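Long-range contacts in putative capsular polysaccharide biosynthesis protein (Streptococcus pneumoniae serotype 4, PDB 6EWJ), which probably acts as a pyridoxal phosphate-dependent sugar aminotransferase in the biosynthesis of pneumococcal teichoic acid: residues Met106-Ala111 / Asn369-Tyr374; Asp119-Ala124 / Asp145-Val150. One frame throughout, in Å; residues are numbered along the deposited sequence.

Contact 1 of 2, residues Met106-Ala111 / Asn369-Tyr374; sequences MVDIQA and NYPKAY
The carboxylate of D108 reaches across to the first turn of helix 371-378 and takes two backbone N-H groups there, one on each oxygen. OD1 accepts from A373 N at 2.8 Å and OD2 from K372 N at 3.0 Å, both through syn lone pairs, the second bond being the straighter (160° against 146°). This is the familiar pairing of a side-chain carboxylate with first-turn N-H groups of a helix, here from a distant part of the sequence, and the helix end would probably stabilise its negative charge. With CG anti to the backbone N (chi1 -155°), the carboxylate lies beside the backbone of Y370, the N-cap residue, and OD1 also receives a weak bond from I109 N, 2.9 Å away. I109 CG1 packs 4.3 Å from A373 CB.

Farther back, the Y370 ring turns its edge to M106 O, 3.6 Å from CE1, while M106 SD lies obliquely to the ring in a Met-aromatic contact, 5.2 Å from the centroid. Water 1 joins Y370 OH to M106 N.

Behind D108, L120 of helix 118-124 packs on its side chain. The D108 bonds join the end of edge strand 103-107, beside strand 82-86, to helix 371-378.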
loop_
_atom_site.group_PDB
_atom_site.type_symbol
_atom_site.label_atom_id
_atom_site.label_comp_id
_atom_site.label_asym_id
_atom_site.label_seq_id
_atom_site.Cartn_x
_atom_site.Cartn_y
_atom_site.Cartn_z
ATOM N N MET A 106 -10.044 23.769 5.817
ATOM C CA MET A 106 -10.458 23.955 4.437
ATOM C C MET A 106 -10.564 25.437 4.138
ATOM O O MET A 106 -10.924 26.230 5.033
ATOM C CB MET A 106 -11.806 23.260 4.194
ATOM C CG MET A 106 -11.748 21.755 4.400
ATOM S SD MET A 106 -13.283 20.957 3.883
ATOM C CE MET A 106 -12.980 19.378 4.672
ATOM N N VAL A 107 -10.244 25.786 2.896
ATOM C CA VAL A 107 -10.296 27.180 2.438
ATOM C C VAL A 107 -11.129 27.234 1.161
ATOM O O VAL A 107 -10.965 26.394 0.286
ATOM C CB VAL A 107 -8.893 27.744 2.187
ATOM C CG1 VAL A 107 -8.965 29.169 1.672
ATOM C CG2 VAL A 107 -8.076 27.714 3.468
ATOM N N ASP A 108 -12.006 28.243 1.072
ATOM C CA ASP A 108 -12.876 28.393 -0.078
ATOM C C ASP A 108 -12.070 28.810 -1.294
ATOM O O ASP A 108 -10.922 29.285 -1.166
ATOM C CB ASP A 108 -14.016 29.417 0.173
ATOM C CG ASP A 108 -15.227 29.173 -0.702
ATOM O OD1 ASP A 108 -15.274 28.143 -1.433
ATOM O OD2 ASP A 108 -16.171 29.981 -0.640
ATOM N N ILE A 109 -12.662 28.645 -2.461
ATOM C CA ILE A 109 -11.977 28.877 -3.688
ATOM C C ILE A 109 -12.417 30.218 -4.272
ATOM O O ILE A 109 -13.199 30.943 -3.655
ATOM C CB ILE A 109 -12.167 27.691 -4.661
ATOM C CG1 ILE A 109 -13.626 27.534 -5.090
ATOM C CG2 ILE A 109 -11.642 26.408 -4.005
ATOM C CD1 ILE A 109 -13.811 26.723 -6.352
ATOM N N GLN A 110 -11.856 30.574 -5.421
ATOM C CA GLN A 110 -12.139 31.848 -6.065
ATOM C C GLN A 110 -13.405 31.735 -6.929
ATOM O O GLN A 110 -13.944 30.648 -7.115
ATOM C CB GLN A 110 -10.934 32.302 -6.902
ATOM C CG GLN A 110 -9.629 32.418 -6.103
ATOM C CD GLN A 110 -8.415 32.775 -6.969
ATOM O OE1 GLN A 110 -8.543 33.455 -7.989
ATOM N NE2 GLN A 110 -7.218 32.374 -6.525
ATOM N N ALA A 111 -13.860 32.871 -7.486
ATOM C CA ALA A 111 -15.099 32.862 -8.284
ATOM C C ALA A 111 -14.907 32.233 -9.682
ATOM O O ALA A 111 -15.862 31.706 -10.264
ATOM C CB ALA A 111 -15.651 34.271 -8.396
ATOM N N ASN A 369 -20.141 27.439 4.571
ATOM C CA ASN A 369 -18.877 28.209 4.730
ATOM C C ASN A 369 -18.043 28.366 3.476
ATOM O O ASN A 369 -17.068 29.125 3.479
ATOM C CB ASN A 369 -17.992 27.614 5.844
ATOM C CG ASN A 369 -18.543 27.834 7.245
ATOM O OD1 ASN A 369 -18.599 26.890 8.054
ATOM N ND2 ASN A 369 -18.956 29.036 7.539
ATOM N N TYR A 370 -18.377 27.629 2.414
ATOM C CA TYR A 370 -17.557 27.581 1.208
ATOM C C TYR A 370 -18.419 27.717 -0.025
ATOM O O TYR A 370 -18.440 26.826 -0.871
ATOM C CB TYR A 370 -16.701 26.268 1.181
ATOM C CG TYR A 370 -16.118 25.910 2.507
ATOM C CD1 TYR A 370 -14.902 26.439 2.934
ATOM C CD2 TYR A 370 -16.764 25.010 3.349
ATOM C CE1 TYR A 370 -14.383 26.152 4.186
ATOM C CE2 TYR A 370 -16.216 24.665 4.586
ATOM C CZ TYR A 370 -15.036 25.254 5.003
ATOM O OH TYR A 370 -14.527 24.965 6.268
ATOM N N PRO A 371 -19.142 28.865 -0.150
ATOM C CA PRO A 371 -20.068 29.050 -1.261
ATOM C C PRO A 371 -19.442 29.032 -2.654
ATOM O O PRO A 371 -20.117 28.683 -3.611
ATOM C CB PRO A 371 -20.680 30.428 -0.978
ATOM C CG PRO A 371 -19.720 31.113 -0.051
ATOM C CD PRO A 371 -19.150 30.022 0.769
ATOM N N LYS A 372 -18.187 29.456 -2.775
ATOM C CA LYS A 372 -17.516 29.494 -4.086
ATOM C C LYS A 372 -17.252 28.072 -4.547
ATOM O O LYS A 372 -17.431 27.720 -5.739
ATOM C CB LYS A 372 -16.233 30.315 -4.020
ATOM C CG LYS A 372 -16.478 31.757 -3.556
ATOM C CD LYS A 372 -16.823 32.703 -4.676
ATOM C CE LYS A 372 -16.958 34.155 -4.161
ATOM N NZ LYS A 372 -17.550 34.403 -2.781
ATOM N N ALA A 373 -16.828 27.237 -3.597
ATOM C CA ALA A 373 -16.635 25.815 -3.866
ATOM C C ALA A 373 -17.905 25.195 -4.365
ATOM O O ALA A 373 -17.902 24.461 -5.365
ATOM C CB ALA A 373 -16.123 25.072 -2.611
ATOM N N TYR A 374 -19.007 25.481 -3.670
ATOM C CA TYR A 374 -20.311 24.990 -4.109
ATOM C C TYR A 374 -20.656 25.451 -5.538
ATOM O O TYR A 374 -21.178 24.690 -6.327
ATOM C CB TYR A 374 -21.431 25.417 -3.144
ATOM C CG TYR A 374 -22.715 24.751 -3.516
ATOM C CD1 TYR A 374 -22.951 23.420 -3.117
ATOM C CD2 TYR A 374 -23.690 25.402 -4.292
ATOM C CE1 TYR A 374 -24.094 22.770 -3.492
ATOM C CE2 TYR A 374 -24.850 24.743 -4.664
ATOM C CZ TYR A 374 -25.037 23.434 -4.250
ATOM O OH TYR A 374 -26.173 22.749 -4.576
HETATM O O HOH W 1 -12.197 24.938 7.489
HETATM O O HOH W 2 -16.435 29.509 -7.848
#

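Contact 2 of 2, residues Asp119-Ala124 / Asp145-Val150; sequences DLLEQA and DRLFQV
L121 and L147 meet through their CD2 methyls, 3.5 Å apart and tighter than usual van der Waals contact, with the two side chains crossing at about a right angle. This is the buried side of the pairing between helices 118-124 and 144-153. V150 lies next to it, directed toward the opposing helix: its CG1 is 4.4 Å from L121 CG, a looser approach. Both V150 methyls, CG1 and CG2, also touch E122 CG, each at 3.7 Å, so the valine spans the step from the apolar side to the polar one.

The more exposed side is held by charge. R146 leaves its helix with CG anti to the backbone N and bends at chi2, which carries the guanidinium across the gap between the helices. There a single nitrogen, NH2, serves two acids one turn apart in a salt-bridge network: it donates to D119 OD1 at 3.0 Å and to E122 OE2 at 3.3 Å, both bonds being salt bridges. Both acceptors lie close to the guanidinium plane, at its edge, yet each carboxylate is turned well out of that plane, by 52° for D119 and 74° for E122. NH2 stands above both carboxylate planes, and neither acid forms a two-pronged pair with the arginine. The other oxygen of E122, OE1, has a long, weak ion pair with K153.

The segment axes run 10.5 Å apart and nearly parallel, at 25°, an arrangement consistent with the helices flanking the sheet in the PLP-aminotransferase fold. Helix 118-124 rests on the central sheet, L121 and A124 packing on I84 of strand 82-86 and L120 on V107 of strand 103-107, while L147 reaches P134 in the loop after strand 129-132.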
loop_
_atom_site.group_PDB
_atom_site.type_symbol
_atom_site.label_atom_id
_atom_site.label_comp_id
_atom_site.label_asym_id
_atom_site.label_seq_id
_atom_site.Cartn_x
_atom_site.Cartn_y
_atom_site.Cartn_z
ATOM N N ASP A 119 -6.453 35.195 -0.119
ATOM C CA ASP A 119 -6.716 36.090 0.993
ATOM C C ASP A 119 -7.317 35.268 2.111
ATOM O O ASP A 119 -6.881 35.386 3.259
ATOM C CB ASP A 119 -7.692 37.206 0.608
ATOM C CG ASP A 119 -7.130 38.129 -0.472
ATOM O OD1 ASP A 119 -5.920 38.466 -0.407
ATOM O OD2 ASP A 119 -7.910 38.563 -1.353
ATOM N N LEU A 120 -8.312 34.453 1.765
ATOM C CA LEU A 120 -8.919 33.564 2.757
ATOM C C LEU A 120 -7.899 32.530 3.266
ATOM O O LEU A 120 -7.941 32.156 4.423
ATOM C CB LEU A 120 -10.155 32.880 2.190
ATOM C CG LEU A 120 -11.399 33.746 1.903
ATOM C CD1 LEU A 120 -12.482 32.876 1.295
ATOM C CD2 LEU A 120 -11.934 34.449 3.147
ATOM N N LEU A 121 -6.972 32.108 2.400
ATOM C CA LEU A 121 -5.841 31.246 2.830
ATOM C C LEU A 121 -4.981 31.902 3.902
ATOM O O LEU A 121 -4.725 31.309 4.957
ATOM C CB LEU A 121 -4.965 30.899 1.643
ATOM C CG LEU A 121 -3.658 30.120 1.903
ATOM C CD1 LEU A 121 -3.981 28.850 2.610
ATOM C CD2 LEU A 121 -2.914 29.803 0.652
ATOM N N GLU A 122 -4.581 33.161 3.651
ATOM C CA GLU A 122 -3.887 33.965 4.674
ATOM C C GLU A 122 -4.643 33.983 6.010
ATOM O O GLU A 122 -4.051 33.759 7.076
ATOM C CB GLU A 122 -3.673 35.429 4.212
ATOM C CG GLU A 122 -2.523 35.599 3.258
ATOM C CD GLU A 122 -2.347 37.024 2.789
ATOM O OE1 GLU A 122 -2.909 37.949 3.399
ATOM O OE2 GLU A 122 -1.621 37.240 1.808
ATOM N N GLN A 123 -5.947 34.253 5.942
ATOM C CA GLN A 123 -6.792 34.299 7.148
ATOM C C GLN A 123 -6.860 32.973 7.911
ATOM O O GLN A 123 -6.922 32.982 9.118
ATOM C CB GLN A 123 -8.215 34.687 6.801
ATOM C CG GLN A 123 -8.391 36.100 6.305
ATOM C CD GLN A 123 -9.827 36.377 5.896
ATOM O OE1 GLN A 123 -10.774 35.753 6.416
ATOM N NE2 GLN A 123 -10.011 37.328 4.974
ATOM N N ALA A 124 -6.850 31.861 7.184
ATOM C CA ALA A 124 -6.929 30.528 7.787
ATOM C C ALA A 124 -5.639 30.074 8.479
ATOM O O ALA A 124 -5.671 29.117 9.273
ATOM C CB ALA A 124 -7.323 29.502 6.740
ATOM N N ASP A 145 3.773 31.807 -7.001
ATOM C CA ASP A 145 4.319 33.055 -6.524
ATOM C C ASP A 145 3.500 33.610 -5.366
ATOM O O ASP A 145 4.072 34.054 -4.386
ATOM C CB ASP A 145 4.433 34.113 -7.636
ATOM C CG ASP A 145 5.532 33.770 -8.665
ATOM O OD1 ASP A 145 6.298 32.818 -8.465
ATOM O OD2 ASP A 145 5.590 34.488 -9.688
ATOM N N ARG A 146 2.184 33.582 -5.489
ATOM C CA ARG A 146 1.321 34.055 -4.409
ATOM C C ARG A 146 1.386 33.137 -3.179
ATOM O O ARG A 146 1.558 33.597 -2.054
ATOM C CB ARG A 146 -0.115 34.167 -4.882
ATOM C CG ARG A 146 -1.075 34.716 -3.841
ATOM C CD ARG A 146 -0.691 36.129 -3.368
ATOM N NE ARG A 146 -1.464 36.513 -2.185
ATOM C CZ ARG A 146 -2.723 36.941 -2.185
ATOM N NH1 ARG A 146 -3.418 37.050 -3.308
ATOM N NH2 ARG A 146 -3.300 37.244 -1.022
ATOM N N LEU A 147 1.294 31.840 -3.401
ATOM C CA LEU A 147 1.422 30.869 -2.270
ATOM C C LEU A 147 2.701 31.064 -1.445
ATOM O O LEU A 147 2.636 31.152 -0.232
ATOM C CB LEU A 147 1.355 29.439 -2.791
ATOM C CG LEU A 147 -0.051 28.974 -3.109
ATOM C CD1 LEU A 147 -0.088 27.798 -4.095
ATOM C CD2 LEU A 147 -0.714 28.578 -1.769
ATOM N N PHE A 148 3.859 31.171 -2.118
ATOM C CA PHE A 148 5.136 31.395 -1.394
ATOM C C PHE A 148 5.193 32.762 -0.678
ATOM O O PHE A 148 5.793 32.875 0.387
ATOM C CB PHE A 148 6.363 31.180 -2.307
ATOM C CG PHE A 148 6.736 29.721 -2.472
ATOM C CD1 PHE A 148 7.318 29.022 -1.418
ATOM C CD2 PHE A 148 6.489 29.039 -3.661
ATOM C CE1 PHE A 148 7.633 27.667 -1.541
ATOM C CE2 PHE A 148 6.849 27.701 -3.805
ATOM C CZ PHE A 148 7.394 27.003 -2.729
ATOM N N GLN A 149 4.543 33.765 -1.258
ATOM C CA GLN A 149 4.399 35.108 -0.612
ATOM C C GLN A 149 3.585 35.011 0.682
ATOM O O GLN A 149 3.969 35.574 1.695
ATOM C CB GLN A 149 3.726 36.095 -1.578
ATOM C CG GLN A 149 4.603 36.503 -2.756
ATOM C CD GLN A 149 3.860 37.293 -3.856
ATOM O OE1 GLN A 149 2.648 37.469 -3.816
ATOM N NE2 GLN A 149 4.604 37.749 -4.861
ATOM N N VAL A 150 2.501 34.219 0.653
ATOM C CA VAL A 150 1.659 33.990 1.854
ATOM C C VAL A 150 2.439 33.355 3.004
ATOM O O VAL A 150 2.424 33.879 4.120
ATOM C CB VAL A 150 0.425 33.126 1.555
ATOM C CG1 VAL A 150 -0.258 32.692 2.842
ATOM C CG2 VAL A 150 -0.551 33.867 0.651
#

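Overall arrangement
Contacts 1 and 2 have their centres 15 Å apart, on the same side of the chain's centre, and they touch: V107 CG1 comes within 3.6 Å of L121 N. Strand 103-107 and helix 118-124 are consecutive, and contact 2 is nested within the long loop that contact 1 closes. Contact 2 joins helices close in sequence beside the central sheet, whereas contact 1 brings a helix more than 250 residues later to one of the sheet's outermost strands. The A373 and Y351 side chains are about 9 Å apart; Y351 binds pyridoxal phosphate in another structure of this protein, the cofactor being absent here. Contact 1 thus links this sheet edge to the cofactor site's surroundings; contact 2 lies away from it.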